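Local coordinates for protein inactive glucansucrase (Lactobacillus reuteri, PDB 5JBD) that is an inactive glucansucrase of glycosyl hydrolase family 70, built around a TIM barrel and holding a calcium ion, at residues Y59-T64 against Y72-M77; Q563-L568 against L589-N594. All blocks are in the same frame, centred on the assembly; numbering follows the deposited sequence.

Contact 1. Residues Y59-T64 against Y72-M77; sequences YRPYGT and YKTTAM
Arg60 reaches across to Thr74, CG set anti to the backbone N (chi1 -179°) and the chain extended from there to NE, and grips it side-on. Its NE donates to Thr74 OG1 at 3.0 Å, almost straight and in the guanidinium plane, while NH2 gives a more bent bond to Thr74 O from above that carbonyl. The peptide from Thr75 to Ala76 lies over one face of the guanidinium, and Phe39 adds a cation-pi contact. Pro61 offers its carbonyl O to Thr74 OG1, 2.7 Å away. Tyr62 O then accepts from Thr74 N at 3.0 Å, and a water bridges Tyr62 O to Thr74 O. The Tyr62 ring runs alongside the Lys73 chain, CE1 3.7 Å from Lys73 CG. Gly63 faces Lys73 as a non-hydrogen-bonded antiparallel pair. At Thr64 the beta hairpin of strands 63-64 and 72-73 has its hydrogen-bonded pair: Thr64 N to Tyr72 O and Tyr72 N to Thr64 O, both 3.0 Å. Backbone bonding thus carries on past the ladder to Thr74, which is held through N, O and OG1 together; giving one bond and taking another fixes the rotation of its buried hydroxyl.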
# COMPACT_ATOMS: atom_id res chain seq x y z
N TYR A 59 -16.96 32.24 11.85
CA TYR A 59 -18.05 32.46 12.81
C TYR A 59 -19.02 33.52 12.30
O TYR A 59 -18.75 34.22 11.31
CB TYR A 59 -17.50 32.83 14.19
CG TYR A 59 -17.19 34.30 14.38
CD1 TYR A 59 -16.28 34.96 13.57
CD2 TYR A 59 -17.81 35.04 15.40
CE1 TYR A 59 -16.01 36.30 13.75
CE2 TYR A 59 -17.51 36.38 15.59
CZ TYR A 59 -16.61 37.00 14.75
OH TYR A 59 -16.31 38.34 14.93
N ARG A 60 -20.16 33.64 12.98
CA ARG A 60 -21.15 34.65 12.66
C ARG A 60 -21.08 35.75 13.72
O ARG A 60 -21.50 35.52 14.85
CB ARG A 60 -22.55 34.04 12.65
CG ARG A 60 -23.66 35.03 12.31
CD ARG A 60 -25.04 34.42 12.48
NE ARG A 60 -26.09 35.44 12.41
CZ ARG A 60 -27.39 35.18 12.59
NH1 ARG A 60 -27.81 33.94 12.87
NH2 ARG A 60 -28.27 36.18 12.52
N PRO A 61 -20.53 36.93 13.36
CA PRO A 61 -20.61 38.04 14.32
C PRO A 61 -22.03 38.55 14.42
O PRO A 61 -22.85 38.25 13.55
CB PRO A 61 -19.71 39.12 13.70
CG PRO A 61 -19.76 38.84 12.23
CD PRO A 61 -19.89 37.35 12.10
N TYR A 62 -22.33 39.31 15.47
CA TYR A 62 -23.66 39.91 15.62
C TYR A 62 -23.94 40.89 14.47
O TYR A 62 -25.01 40.86 13.87
CB TYR A 62 -23.81 40.58 16.99
CG TYR A 62 -25.19 41.17 17.24
CD1 TYR A 62 -25.48 42.48 16.86
CD2 TYR A 62 -26.21 40.44 17.87
CE1 TYR A 62 -26.72 43.04 17.08
CE2 TYR A 62 -27.47 41.00 18.10
CZ TYR A 62 -27.72 42.31 17.70
OH TYR A 62 -28.94 42.91 17.90
N GLY A 63 -22.97 41.74 14.16
CA GLY A 63 -23.09 42.68 13.04
C GLY A 63 -21.76 43.02 12.41
O GLY A 63 -20.71 42.61 12.90
N THR A 64 -21.82 43.78 11.31
CA THR A 64 -20.65 44.23 10.56
C THR A 64 -20.84 45.65 10.03
O THR A 64 -21.96 46.18 9.98
CB THR A 64 -20.35 43.31 9.34
OG1 THR A 64 -21.40 43.44 8.37
CG2 THR A 64 -20.23 41.88 9.76
N TYR A 72 -24.79 46.89 10.43
CA TYR A 72 -25.91 46.04 10.02
C TYR A 72 -25.80 44.69 10.68
O TYR A 72 -24.73 44.06 10.68
CB TYR A 72 -25.93 45.90 8.50
CG TYR A 72 -26.19 47.22 7.79
CD1 TYR A 72 -27.46 47.80 7.81
CD2 TYR A 72 -25.17 47.88 7.13
CE1 TYR A 72 -27.71 49.01 7.16
CE2 TYR A 72 -25.40 49.08 6.47
CZ TYR A 72 -26.67 49.65 6.49
OH TYR A 72 -26.91 50.84 5.84
N LYS A 73 -26.91 44.23 11.25
CA LYS A 73 -27.01 42.89 11.79
C LYS A 73 -26.79 41.84 10.70
O LYS A 73 -27.23 42.01 9.56
CB LYS A 73 -28.37 42.67 12.46
CG LYS A 73 -28.51 43.37 13.81
CD LYS A 73 -29.96 43.57 14.23
CE LYS A 73 -30.41 45.01 14.01
NZ LYS A 73 -31.83 45.22 14.43
N THR A 74 -26.08 40.77 11.05
CA THR A 74 -25.89 39.63 10.15
C THR A 74 -27.16 38.82 10.03
O THR A 74 -27.97 38.79 10.96
CB THR A 74 -24.81 38.68 10.69
OG1 THR A 74 -25.14 38.27 12.03
CG2 THR A 74 -23.46 39.36 10.68
N THR A 75 -27.33 38.16 8.89
CA THR A 75 -28.25 37.02 8.77
C THR A 75 -27.49 35.76 9.15
O THR A 75 -26.27 35.78 9.37
CB THR A 75 -28.79 36.84 7.33
OG1 THR A 75 -27.75 36.34 6.48
CG2 THR A 75 -29.34 38.14 6.77
N ALA A 76 -28.20 34.63 9.19
CA ALA A 76 -27.58 33.33 9.41
C ALA A 76 -26.55 32.93 8.33
O ALA A 76 -25.80 32.00 8.53
CB ALA A 76 -28.65 32.25 9.53
N MET A 77 -26.57 33.62 7.19
CA MET A 77 -25.64 33.35 6.08
C MET A 77 -24.37 34.20 6.11
O MET A 77 -23.46 33.94 5.34
CB MET A 77 -26.36 33.57 4.74
CG MET A 77 -27.64 32.76 4.55
SD MET A 77 -27.50 30.99 4.76
CE MET A 77 -26.44 30.47 3.40
O HOH W 1 -27.67 39.40 13.81
O HOH W 2 -23.98 42.25 8.64

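Contact 2. Residues Q563-L568 against L589-N594; sequences QQYRNL and LTTDSN
Tyr565 and Leu589 form the hydrogen-bonded pair of this antiparallel contact. Tyr565 N donates to Leu589 O at 2.8 Å, meeting the oxygen nearly head-on, and Leu589 N returns a longer bond of 3.1 Å to Tyr565 O. One step along, Gln564 and Thr590 are a non-hydrogen-bonded pair, with CA atoms 4.4 Å apart. There the weaker CA-H...O contacts run both ways: Thr590 CA approaches Gln563 O, and Gln564 CA approaches Leu589 O.

At Gln563 the backbone pattern gives way to a side chain. Thr591 N still donates to Gln563 O, but the return bond from Gln563 N goes to Thr591 OG1, 2.8 Å away, with an N-H...O angle of 153°. With chi1 at 57°, this hydroxyl sits between its own backbone N and carbonyl carbon, turned to Gln563; it is also hydrogen-bonded to His560 O. The Gln563 amide leads off elsewhere, to Arg533 O and His560 ND1.

Strand 564-571 pairs with 588-590, 612-618 and 576-577 in an antiparallel sheet separate from the eight-stranded parallel one of the barrel, consistent with the beta domain (domain C) that accompanies the barrel in this family. Gln564 and Arg566 make backbone bonds to Val619 and Val617.

Side-chain packing differs on the two faces. On the face of Tyr565 and Leu589, the ring of Tyr565 is met obliquely by the Thr591 methyl, CG2 to CE1 3.7 Å, and Pro618 also touches Tyr565. Leu589 packs on Trp616 and Leu597. On the exposed face of Gln564 and Thr590, the two side chains lie side by side in a loose contact of methylene with hydroxyl, Gln564 CG 3.9 Å from Thr590 OG1.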
# COMPACT_ATOMS: atom_id res chain seq x y z
N GLN A 563 17.18 -40.02 -23.80
CA GLN A 563 15.92 -39.30 -23.93
C GLN A 563 16.05 -38.02 -24.73
O GLN A 563 17.00 -37.27 -24.56
CB GLN A 563 15.35 -38.99 -22.55
CG GLN A 563 13.95 -38.39 -22.62
CD GLN A 563 13.23 -38.34 -21.30
OE1 GLN A 563 13.79 -38.65 -20.24
NE2 GLN A 563 11.96 -37.93 -21.34
N GLN A 564 15.05 -37.77 -25.58
CA GLN A 564 14.99 -36.58 -26.43
C GLN A 564 14.43 -35.39 -25.67
O GLN A 564 13.40 -35.50 -25.01
CB GLN A 564 14.10 -36.84 -27.64
CG GLN A 564 14.56 -38.02 -28.48
CD GLN A 564 13.87 -38.08 -29.81
OE1 GLN A 564 12.76 -37.58 -29.99
NE2 GLN A 564 14.55 -38.66 -30.79
N TYR A 565 15.13 -34.25 -25.77
CA TYR A 565 14.72 -32.99 -25.16
C TYR A 565 14.52 -31.92 -26.23
O TYR A 565 15.29 -31.83 -27.19
CB TYR A 565 15.75 -32.54 -24.11
CG TYR A 565 15.56 -33.28 -22.83
CD1 TYR A 565 16.07 -34.55 -22.66
CD2 TYR A 565 14.77 -32.73 -21.81
CE1 TYR A 565 15.86 -35.25 -21.49
CE2 TYR A 565 14.54 -33.42 -20.64
CZ TYR A 565 15.09 -34.68 -20.48
OH TYR A 565 14.87 -35.36 -19.33
N ARG A 566 13.46 -31.13 -26.06
CA ARG A 566 13.15 -30.04 -26.96
C ARG A 566 13.79 -28.75 -26.47
O ARG A 566 13.75 -28.43 -25.28
CB ARG A 566 11.62 -29.86 -27.06
CG ARG A 566 11.21 -28.80 -28.07
CD ARG A 566 9.73 -28.90 -28.44
NE ARG A 566 8.84 -28.43 -27.37
CZ ARG A 566 8.31 -27.20 -27.27
NH1 ARG A 566 8.58 -26.23 -28.15
NH2 ARG A 566 7.50 -26.92 -26.25
N ASN A 567 14.31 -27.98 -27.42
CA ASN A 567 14.90 -26.68 -27.17
C ASN A 567 13.77 -25.65 -27.03
O ASN A 567 13.37 -25.00 -28.00
CB ASN A 567 15.82 -26.31 -28.35
CG ASN A 567 16.70 -25.11 -28.07
OD1 ASN A 567 16.50 -24.39 -27.11
ND2 ASN A 567 17.69 -24.89 -28.95
N LEU A 568 13.26 -25.51 -25.81
CA LEU A 568 12.13 -24.62 -25.55
C LEU A 568 12.47 -23.15 -25.77
O LEU A 568 11.72 -22.42 -26.43
CB LEU A 568 11.61 -24.79 -24.13
CG LEU A 568 10.28 -24.09 -23.82
CD1 LEU A 568 9.12 -24.93 -24.33
CD2 LEU A 568 10.14 -23.87 -22.33
N LEU A 589 17.89 -32.31 -28.74
CA LEU A 589 19.13 -32.96 -28.32
C LEU A 589 18.74 -34.17 -27.49
O LEU A 589 17.64 -34.20 -26.91
CB LEU A 589 19.99 -32.01 -27.47
CG LEU A 589 20.64 -30.83 -28.19
CD1 LEU A 589 21.33 -29.91 -27.18
CD2 LEU A 589 21.63 -31.33 -29.23
N THR A 590 19.63 -35.15 -27.43
CA THR A 590 19.35 -36.41 -26.75
C THR A 590 20.37 -36.67 -25.65
O THR A 590 21.58 -36.51 -25.88
CB THR A 590 19.34 -37.59 -27.74
OG1 THR A 590 18.43 -37.30 -28.79
CG2 THR A 590 18.91 -38.89 -27.08
N THR A 591 19.89 -37.08 -24.47
CA THR A 591 20.78 -37.44 -23.37
C THR A 591 21.55 -38.73 -23.65
O THR A 591 21.08 -39.59 -24.39
CB THR A 591 20.04 -37.64 -22.02
OG1 THR A 591 19.02 -38.64 -22.15
CG2 THR A 591 19.45 -36.32 -21.54
N ASP A 592 22.71 -38.87 -23.01
CA ASP A 592 23.50 -40.10 -23.10
C ASP A 592 22.91 -41.17 -22.17
O ASP A 592 21.85 -40.96 -21.55
CB ASP A 592 25.01 -39.83 -22.84
CG ASP A 592 25.33 -39.48 -21.39
OD1 ASP A 592 24.48 -39.60 -20.47
OD2 ASP A 592 26.50 -39.08 -21.18
N SER A 593 23.58 -42.31 -22.07
CA SER A 593 23.03 -43.44 -21.31
C SER A 593 23.05 -43.23 -19.80
O SER A 593 22.56 -44.09 -19.06
CB SER A 593 23.77 -44.72 -21.69
OG SER A 593 25.13 -44.63 -21.29
N ASN A 594 23.61 -42.11 -19.33
CA ASN A 594 23.60 -41.74 -17.92
C ASN A 594 22.63 -40.61 -17.58
O ASN A 594 22.50 -40.27 -16.42
CB ASN A 594 25.02 -41.31 -17.52
CG ASN A 594 25.98 -42.46 -17.56
OD1 ASN A 594 25.76 -43.51 -16.96
ND2 ASN A 594 27.06 -42.27 -18.28

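In the fold
Contact 1 and contact 2 sit on opposite sides of the chain's centre, each with its own centre about 47 Å from it. Their centres are about 92 Å apart and their nearest atoms about 70 Å, so neither touches the other. Along the chain they follow in series: the hairpin at 63-64 and 72-73 is complete long before 563-568 meets 589-594. Contact 1 is a local two-strand ladder closed over seven residues, whereas contact 2 belongs to a larger antiparallel sheet. The calcium ion, bound by Glu237, Asp243, Asn287 and Asn751, takes no ligand from either contact.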